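PDB 4ONY: extracellular solute-binding protein family 5 from Brucella melitensis, which probably serves as the periplasmic substrate-binding component of an ABC transporter, most likely one that imports peptides or related solutes. Local coordinates for residues L311-N316 with Y482-G487; P320-R325 with F434-M439. One frame throughout, in Å; residues are numbered along the deposited sequence. Where two conformers were deposited one is given.

Contact 1. Residues L311-N316 with Y482-G487; sequences LGFVFN and YDMILG
M484 reaches across to two phenylalanines of the partner strand. Its SD lies 4.7 Å from the centroid of the F313 ring and 44° off the ring normal, an oblique Met-aromatic contact. An extended chain bent only at the last torsion (chi3 -75°) then sets CE 3.4 Å from CE1 of F315. F313, F315, M484 and L486 share one face of the sheet; V314 and I485 meet on the other, where V314 CG2 also lies 3.8 Å from the backbone N of G487.

The two strands run antiparallel, 153° between their axes, in the middle of a six-stranded mixed sheet of this family 5 solute-binding protein. G312 with G487 is a hydrogen-bonded pair (G487 N to G312 O, 2.8 Å), and so is V314 with I485, although there the return bond from I485 N is weak. F313–L486 and F315–M484 are the non-hydrogen-bonded pairs.

Past the last pair, N316 grips 482-487 twice, its backbone N bonding D483 O and its ND2 donating to Y482 O at 2.9 Å, within the amide plane. That ND2 also lies over one face of the Y482 ring, offset toward the rim, and N316 CB is 3.7 Å from Y482 CE1; I485 CG2, of the same segment as the tyrosine, lies over the opposite face, likewise near the rim. In the next shell, R318 binds N316 OD1, F516 O holds the Y482 hydroxyl, and R319 forms a salt bridge with D483. Y452, from helix 443-458, stacks on F313.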
ATOM      1  N   LEU A 311      11.436  -3.145  -1.599  1.00 15.19           N
ATOM      2  CA  LEU A 311      11.958  -4.486  -1.585  1.00 15.30           C
ATOM      3  C   LEU A 311      13.464  -4.309  -1.335  1.00 14.80           C
ATOM      4  O   LEU A 311      14.127  -3.550  -2.030  1.00 14.59           O
ATOM      5  CB  LEU A 311      11.732  -5.202  -2.933  1.00 15.87           C
ATOM      6  CG  LEU A 311      12.357  -6.583  -3.090  1.00 16.76           C
ATOM      7  CD1 LEU A 311      11.763  -7.594  -2.111  1.00 17.23           C
ATOM      8  CD2 LEU A 311      12.157  -7.110  -4.496  1.00 17.47           C
ATOM      9  N   GLY A 312      14.004  -5.038  -0.374  1.00 14.21           N
ATOM     10  CA  GLY A 312      15.431  -4.959  -0.081  1.00 14.03           C
ATOM     11  C   GLY A 312      15.952  -6.152   0.652  1.00 14.02           C
ATOM     12  O   GLY A 312      15.154  -6.924   1.220  1.00 13.79           O
ATOM     13  N   PHE A 313      17.289  -6.305   0.687  1.00 13.56           N
ATOM     14  CA  PHE A 313      17.891  -7.239   1.620  1.00 13.29           C
ATOM     15  C   PHE A 313      17.898  -6.551   2.958  1.00 13.15           C
ATOM     16  O   PHE A 313      18.156  -5.347   3.030  1.00 14.86           O
ATOM     17  CB  PHE A 313      19.303  -7.618   1.229  1.00 13.21           C
ATOM     18  CG  PHE A 313      19.407  -8.434  -0.006  1.00 13.44           C
ATOM     19  CD1 PHE A 313      19.059  -9.777  -0.000  1.00 13.72           C
ATOM     20  CD2 PHE A 313      19.918  -7.891  -1.176  1.00 13.93           C
ATOM     21  CE1 PHE A 313      19.196 -10.562  -1.126  1.00 14.09           C
ATOM     22  CE2 PHE A 313      20.076  -8.698  -2.319  1.00 14.03           C
ATOM     23  CZ  PHE A 313      19.712 -10.037  -2.284  1.00 14.09           C
ATOM     24  N   VAL A 314      17.547  -7.275   4.005  1.00 12.39           N
ATOM     25  CA  VAL A 314      17.446  -6.759   5.344  1.00 11.61           C
ATOM     26  C   VAL A 314      18.527  -7.331   6.220  1.00 11.09           C
ATOM     27  O   VAL A 314      18.683  -8.538   6.305  1.00 11.43           O
ATOM     28  CB  VAL A 314      16.082  -7.073   5.985  1.00 12.03           C
ATOM     29  CG1 VAL A 314      15.989  -6.396   7.339  1.00 11.80           C
ATOM     30  CG2 VAL A 314      14.942  -6.502   5.138  1.00 12.33           C
ATOM     31  N   PHE A 315      19.315  -6.473   6.842  1.00 10.70           N
ATOM     32  CA  PHE A 315      20.327  -6.893   7.801  1.00 10.85           C
ATOM     33  C   PHE A 315      19.674  -7.053   9.170  1.00 11.60           C
ATOM     34  O   PHE A 315      19.071  -6.097   9.679  1.00 11.78           O
ATOM     35  CB  PHE A 315      21.408  -5.812   7.983  1.00 10.65           C
ATOM     36  CG  PHE A 315      22.245  -5.516   6.739  1.00 10.16           C
ATOM     37  CD1 PHE A 315      23.323  -6.339   6.402  1.00 10.13           C
ATOM     38  CD2 PHE A 315      21.994  -4.387   5.999  1.00 10.00           C
ATOM     39  CE1 PHE A 315      24.124  -6.064   5.290  1.00 10.38           C
ATOM     40  CE2 PHE A 315      22.771  -4.100   4.872  1.00 10.37           C
ATOM     41  CZ  PHE A 315      23.837  -4.947   4.528  1.00 10.43           C
ATOM     42  N   ASN A 316      19.824  -8.222   9.797  1.00 11.87           N
ATOM     43  CA  ASN A 316      19.459  -8.340  11.221  1.00 12.48           C
ATOM     44  C   ASN A 316      20.536  -7.747  12.127  1.00 12.33           C
ATOM     45  O   ASN A 316      21.484  -8.427  12.511  1.00 12.39           O
ATOM     46  CB  ASN A 316      19.191  -9.785  11.640  1.00 13.05           C
ATOM     47  CG  ASN A 316      18.604  -9.894  13.036  1.00 13.77           C
ATOM     48  OD1 ASN A 316      18.398  -8.894  13.722  1.00 13.50           O
ATOM     49  ND2 ASN A 316      18.358 -11.141  13.480  1.00 14.66           N
ATOM     50  N   TYR A 482      17.600 -15.127  11.906  1.00 14.05           N
ATOM     51  CA  TYR A 482      18.229 -15.033  10.596  1.00 14.13           C
ATOM     52  C   TYR A 482      19.351 -13.960  10.640  1.00 13.35           C
ATOM     53  O   TYR A 482      19.338 -13.082  11.509  1.00 12.88           O
ATOM     54  CB  TYR A 482      17.204 -14.673   9.497  1.00 14.31           C
ATOM     55  CG  TYR A 482      16.384 -13.448   9.850  1.00 14.42           C
ATOM     56  CD1 TYR A 482      16.865 -12.169   9.614  1.00 14.23           C
ATOM     57  CD2 TYR A 482      15.128 -13.582  10.442  1.00 14.51           C
ATOM     58  CE1 TYR A 482      16.124 -11.045   9.965  1.00 14.47           C
ATOM     59  CE2 TYR A 482      14.391 -12.473  10.798  1.00 14.41           C
ATOM     60  CZ  TYR A 482      14.898 -11.199  10.559  1.00 13.93           C
ATOM     61  OH  TYR A 482      14.168 -10.121  10.952  1.00 13.69           O
ATOM     62  N   ASP A 483      20.286 -14.049   9.700  1.00 12.83           N
ATOM     63  CA  ASP A 483      21.280 -13.022   9.465  1.00 12.54           C
ATOM     64  C   ASP A 483      20.685 -11.982   8.518  1.00 12.86           C
ATOM     65  O   ASP A 483      20.660 -10.786   8.825  1.00 12.47           O
ATOM     66  CB  ASP A 483      22.559 -13.611   8.838  1.00 12.52           C
ATOM     67  CG  ASP A 483      23.299 -14.540   9.776  1.00 12.77           C
ATOM     68  OD1 ASP A 483      23.167 -14.363  11.013  1.00 12.27           O
ATOM     69  OD2 ASP A 483      23.998 -15.442   9.276  1.00 12.60           O
ATOM     70  N   MET A 484      20.218 -12.451   7.369  1.00 12.86           N
ATOM     71  CA  MET A 484      19.704 -11.583   6.310  1.00 12.97           C
ATOM     72  C   MET A 484      18.524 -12.279   5.634  1.00 13.59           C
ATOM     73  O   MET A 484      18.526 -13.560   5.514  1.00 13.30           O
ATOM     74  CB  MET A 484      20.814 -11.307   5.291  1.00 13.40           C
ATOM     75  CG  MET A 484      20.374 -10.447   4.111  1.00 13.88           C
ATOM     76  SD  MET A 484      21.699  -9.997   2.965  1.00 13.96           S
ATOM     77  CE  MET A 484      22.566  -8.753   3.910  1.00 14.09           C
ATOM     78  N   ILE A 485      17.527 -11.484   5.228  1.00 12.94           N
ATOM     79  CA  ILE A 485      16.384 -11.944   4.438  1.00 13.47           C
ATOM     80  C   ILE A 485      16.104 -10.913   3.354  1.00 14.14           C
ATOM     81  O   ILE A 485      16.706  -9.837   3.355  1.00 15.13           O
ATOM     82  CB  ILE A 485      15.066 -12.059   5.303  1.00 13.53           C
ATOM     83  CG1 ILE A 485      14.766 -10.743   6.033  1.00 13.17           C
ATOM     84  CG2 ILE A 485      15.174 -13.211   6.325  1.00 13.87           C
ATOM     85  CD1 ILE A 485      13.484 -10.717   6.863  1.00 14.05           C
ATOM     86  N   LEU A 486      15.140 -11.208   2.482  1.00 14.56           N
ATOM     87  CA  LEU A 486      14.517 -10.192   1.646  0.50 15.10           C
ATOM     88  C   LEU A 486      13.264  -9.692   2.387  1.00 15.32           C
ATOM     89  O   LEU A 486      12.485 -10.495   2.932  1.00 15.82           O
ATOM     90  CB  LEU A 486      14.152 -10.749   0.262  0.50 15.69           C
ATOM     91  CG  LEU A 486      15.263 -11.046  -0.758  0.50 15.90           C
ATOM     92  CD1 LEU A 486      15.765 -12.460  -0.600  0.50 16.43           C
ATOM     93  CD2 LEU A 486      14.743 -10.921  -2.164  0.50 16.28           C
ATOM     94  N   GLY A 487      13.072  -8.381   2.413  1.00 15.13           N
ATOM     95  CA  GLY A 487      11.919  -7.761   3.081  1.00 15.92           C
ATOM     96  C   GLY A 487      11.198  -6.783   2.183  1.00 16.30           C
ATOM     97  O   GLY A 487      11.810  -6.152   1.329  1.00 16.79           O
TER

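Contact 2. Residues P320-R325 with F434-M439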
ATOM      1  N   PRO A 320      25.752  -9.855  15.955  1.00 14.72           N
ATOM      2  CA  PRO A 320      26.967  -9.057  15.999  1.00 14.38           C
ATOM      3  C   PRO A 320      27.621  -8.796  14.607  1.00 13.80           C
ATOM      4  O   PRO A 320      28.207  -7.723  14.346  1.00 13.98           O
ATOM      5  CB  PRO A 320      27.877  -9.912  16.879  1.00 15.71           C
ATOM      6  CG  PRO A 320      26.902 -10.561  17.841  1.00 15.85           C
ATOM      7  CD  PRO A 320      25.684 -10.839  17.041  1.00 15.63           C
ATOM      8  N   ILE A 321      27.552  -9.766  13.712  1.00 13.39           N
ATOM      9  CA  ILE A 321      28.133  -9.566  12.379  1.00 13.32           C
ATOM     10  C   ILE A 321      27.635  -8.291  11.699  1.00 12.47           C
ATOM     11  O   ILE A 321      28.334  -7.746  10.854  1.00 12.02           O
ATOM     12  CB  ILE A 321      27.832 -10.731  11.413  1.00 13.88           C
ATOM     13  CG1 ILE A 321      26.343 -11.025  11.386  1.00 14.12           C
ATOM     14  CG2 ILE A 321      28.644 -11.956  11.815  1.00 14.56           C
ATOM     15  CD1 ILE A 321      25.948 -12.025  10.329  1.00 14.92           C
ATOM     16  N   PHE A 322      26.418  -7.843  12.040  1.00 12.11           N
ATOM     17  CA  PHE A 322      25.774  -6.729  11.344  1.00 11.69           C
ATOM     18  C   PHE A 322      25.437  -5.560  12.289  1.00 12.00           C
ATOM     19  O   PHE A 322      24.646  -4.689  11.934  1.00 11.63           O
ATOM     20  CB  PHE A 322      24.485  -7.194  10.666  1.00 11.74           C
ATOM     21  CG  PHE A 322      24.659  -8.133   9.474  1.00 11.39           C
ATOM     22  CD1 PHE A 322      25.753  -8.052   8.617  1.00 12.16           C
ATOM     23  CD2 PHE A 322      23.646  -8.989   9.146  1.00 11.67           C
ATOM     24  CE1 PHE A 322      25.878  -8.884   7.520  1.00 11.87           C
ATOM     25  CE2 PHE A 322      23.741  -9.822   8.044  1.00 11.70           C
ATOM     26  CZ  PHE A 322      24.863  -9.760   7.229  1.00 11.66           C
ATOM     27  N   ALA A 323      26.050  -5.521  13.474  1.00 11.95           N
ATOM     28  CA  ALA A 323      25.764  -4.462  14.410  1.00 12.20           C
ATOM     29  C   ALA A 323      26.352  -3.093  14.026  1.00 11.95           C
ATOM     30  O   ALA A 323      25.868  -2.044  14.461  1.00 11.36           O
ATOM     31  CB  ALA A 323      26.259  -4.867  15.788  1.00 13.11           C
ATOM     32  N   ASP A 324      27.376  -3.103  13.190  1.00 11.75           N
ATOM     33  CA  ASP A 324      28.143  -1.903  12.898  1.00 11.46           C
ATOM     34  C   ASP A 324      27.596  -1.347  11.617  1.00 11.13           C
ATOM     35  O   ASP A 324      27.703  -1.973  10.547  1.00 10.57           O
ATOM     36  CB  ASP A 324      29.647  -2.279  12.755  1.00 11.95           C
ATOM     37  CG  ASP A 324      30.560  -1.081  12.658  1.00 12.25           C
ATOM     38  OD1 ASP A 324      30.106  -0.020  12.177  1.00 12.39           O
ATOM     39  OD2 ASP A 324      31.732  -1.225  13.078  1.00 12.31           O
ATOM     40  N   ARG A 325      27.066  -0.129  11.659  1.00 10.98           N
ATOM     41  CA  ARG A 325      26.506   0.439  10.456  1.00 11.01           C
ATOM     42  C   ARG A 325      27.493   0.661   9.329  1.00 11.23           C
ATOM     43  O   ARG A 325      27.078   0.756   8.160  1.00 10.97           O
ATOM     44  CB  ARG A 325      25.809   1.775  10.732  1.00 11.15           C
ATOM     45  CG  ARG A 325      26.745   2.943  10.988  1.00 11.69           C
ATOM     46  CD  ARG A 325      25.900   4.229  11.210  1.00 12.10           C
ATOM     47  NE  ARG A 325      26.742   5.432  11.306  1.00 12.87           N
ATOM     48  CZ  ARG A 325      26.237   6.642  11.592  1.00 12.61           C
ATOM     49  NH1 ARG A 325      24.942   6.750  11.863  1.00 12.29           N
ATOM     50  NH2 ARG A 325      27.002   7.698  11.626  1.00 12.33           N
ATOM     51  N   PHE A 434      34.652 -13.879   7.526  1.00 15.07           N
ATOM     52  CA  PHE A 434      33.325 -13.252   7.541  1.00 15.00           C
ATOM     53  C   PHE A 434      32.371 -14.103   6.707  1.00 14.34           C
ATOM     54  O   PHE A 434      32.626 -14.365   5.527  1.00 14.74           O
ATOM     55  CB  PHE A 434      33.377 -11.816   7.005  1.00 15.54           C
ATOM     56  CG  PHE A 434      32.129 -11.024   7.286  1.00 15.85           C
ATOM     57  CD1 PHE A 434      31.664 -10.892   8.575  1.00 16.48           C
ATOM     58  CD2 PHE A 434      31.436 -10.396   6.288  1.00 16.60           C
ATOM     59  CE1 PHE A 434      30.507 -10.150   8.878  1.00 16.86           C
ATOM     60  CE2 PHE A 434      30.305  -9.639   6.559  1.00 16.33           C
ATOM     61  CZ  PHE A 434      29.818  -9.513   7.852  1.00 16.08           C
ATOM     62  N   ALA A 435      31.279 -14.510   7.320  1.00 13.75           N
ATOM     63  CA  ALA A 435      30.320 -15.384   6.706  1.00 13.66           C
ATOM     64  C   ALA A 435      28.928 -15.130   7.279  1.00 13.42           C
ATOM     65  O   ALA A 435      28.805 -14.776   8.437  1.00 12.88           O
ATOM     66  CB  ALA A 435      30.719 -16.811   6.965  1.00 14.00           C
ATOM     67  N   PHE A 436      27.896 -15.302   6.458  1.00 13.18           N
ATOM     68  CA  PHE A 436      26.557 -15.186   6.935  1.00 13.51           C
ATOM     69  C   PHE A 436      25.588 -15.908   6.026  1.00 13.68           C
ATOM     70  O   PHE A 436      25.971 -16.384   4.944  1.00 13.04           O
ATOM     71  CB  PHE A 436      26.137 -13.725   7.119  1.00 13.59           C
ATOM     72  CG  PHE A 436      26.069 -12.908   5.860  1.00 13.47           C
ATOM     73  CD1 PHE A 436      24.860 -12.760   5.181  1.00 13.50           C
ATOM     74  CD2 PHE A 436      27.162 -12.160   5.437  1.00 13.77           C
ATOM     75  CE1 PHE A 436      24.772 -11.951   4.070  1.00 13.47           C
ATOM     76  CE2 PHE A 436      27.078 -11.324   4.341  1.00 13.39           C
ATOM     77  CZ  PHE A 436      25.880 -11.235   3.644  1.00 13.56           C
ATOM     78  N   GLU A 437      24.360 -16.043   6.497  1.00 13.47           N
ATOM     79  CA  GLU A 437      23.310 -16.744   5.764  1.00 14.00           C
ATOM     80  C   GLU A 437      22.227 -15.794   5.241  1.00 13.95           C
ATOM     81  O   GLU A 437      21.722 -14.929   5.982  1.00 14.56           O
ATOM     82  CB  GLU A 437      22.636 -17.771   6.698  1.00 15.03           C
ATOM     83  CG  GLU A 437      21.478 -18.547   6.097  1.00 15.09           C
ATOM     84  CD  GLU A 437      20.790 -19.367   7.141  1.00 16.10           C
ATOM     85  OE1 GLU A 437      19.889 -18.878   7.824  1.00 16.81           O
ATOM     86  OE2 GLU A 437      21.114 -20.555   7.272  1.00 17.98           O
ATOM     87  N   ILE A 438      21.817 -15.980   4.001  1.00 13.46           N
ATOM     88  CA  ILE A 438      20.595 -15.343   3.497  1.00 13.72           C
ATOM     89  C   ILE A 438      19.464 -16.386   3.463  1.00 14.24           C
ATOM     90  O   ILE A 438      19.558 -17.387   2.708  1.00 14.93           O
ATOM     91  CB  ILE A 438      20.782 -14.742   2.102  1.00 13.09           C
ATOM     92  CG1 ILE A 438      21.937 -13.723   2.105  1.00 12.83           C
ATOM     93  CG2 ILE A 438      19.499 -14.052   1.659  1.00 13.01           C
ATOM     94  CD1 ILE A 438      22.267 -13.158   0.737  1.00 13.21           C
ATOM     95  N   MET A 439      18.431 -16.183   4.281  1.00 14.87           N
ATOM     96  CA  MET A 439      17.279 -17.070   4.299  1.00 15.83           C
ATOM     97  C   MET A 439      16.305 -16.580   3.219  1.00 16.48           C
ATOM     98  O   MET A 439      15.817 -15.405   3.254  1.00 15.85           O
ATOM     99  CB  MET A 439      16.599 -17.087   5.661  1.00 17.23           C
ATOM    100  CG  MET A 439      15.433 -18.087   5.769  1.00 18.00           C
ATOM    101  SD  MET A 439      14.691 -18.277   7.430  1.00 21.98           S
ATOM    102  CE  MET A 439      13.986 -16.588   7.683  1.00 20.00           C
TER
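I321 carries CG1 between its backbone N and carbonyl carbon and then extends, which places CD1 against F436 of strand 435-440. F322 and F436 are turned differently: CG of F322 is anti to its own carbonyl carbon (chi1 -69°), whereas CG of F436 sits between N and the carbonyl carbon (chi1 65°). The two side chains cross nearly at right angles, and their rings, with planes 71° apart and centroids separated by 4.9 Å, form a T-shaped stack. F322 provides the edge and F436 the face: CZ of F322 stands over the centre of the F436 ring, 3.6 Å from its CD1.

I321 touches both residues of this pair. Its CD1 lies over the centre of one face of the F322 ring, a contact between chain neighbours, and the same methyl touches F436 CB at 3.6 Å. Further back along the side chain, I321 CB approaches CE1 of F434 at 3.7 Å. F434 also meets F322, CZ to CE1 at 4.0 Å, the two side chains crossing at about a right angle. Thus two side chains of the loop engage F434, just before the strand, and F436 within it.

The contact joins the loop after strand 310-315, just ahead of helix 325-333, to strand 435-440 of the same sheet. F322 also makes an edge-to-face pair with F315, while F434 pairs in the same manner with F419, so the aromatic cluster continues beyond both segments.

No hydrogen bond links 320-325 to 434-439. Their association rests on apolar and aromatic contacts: the edge-on ring approach can add a weak electrostatic attraction between ring hydrogens and a pi face, but burial of the three phenylalanines, with I321 packed against them, probably supplies most of the cohesion.

In the fold
Of the four segments, the chain coming from the N terminus reaches strand 310-315 first, then passes through loop 320-325 into helix 325-333. More than a hundred residues later it returns at 434-439, where contact 2 closes its loop; only afterwards does strand 484-489 close the longer loop of contact 1. Contact 2 is therefore nested inside contact 1. Spatially the two contacts touch, with centres 10 Å apart, because strands 484-489 and 435-440 are parallel neighbours in one mixed sheet. M484 O probably accepts from M439 N, and D483 OD2 from E437 N, both at 2.9 Å. Contact 1 pairs strands 310-315 and 484-489; contact 2 packs the loop after 310-315 on strand 435-440.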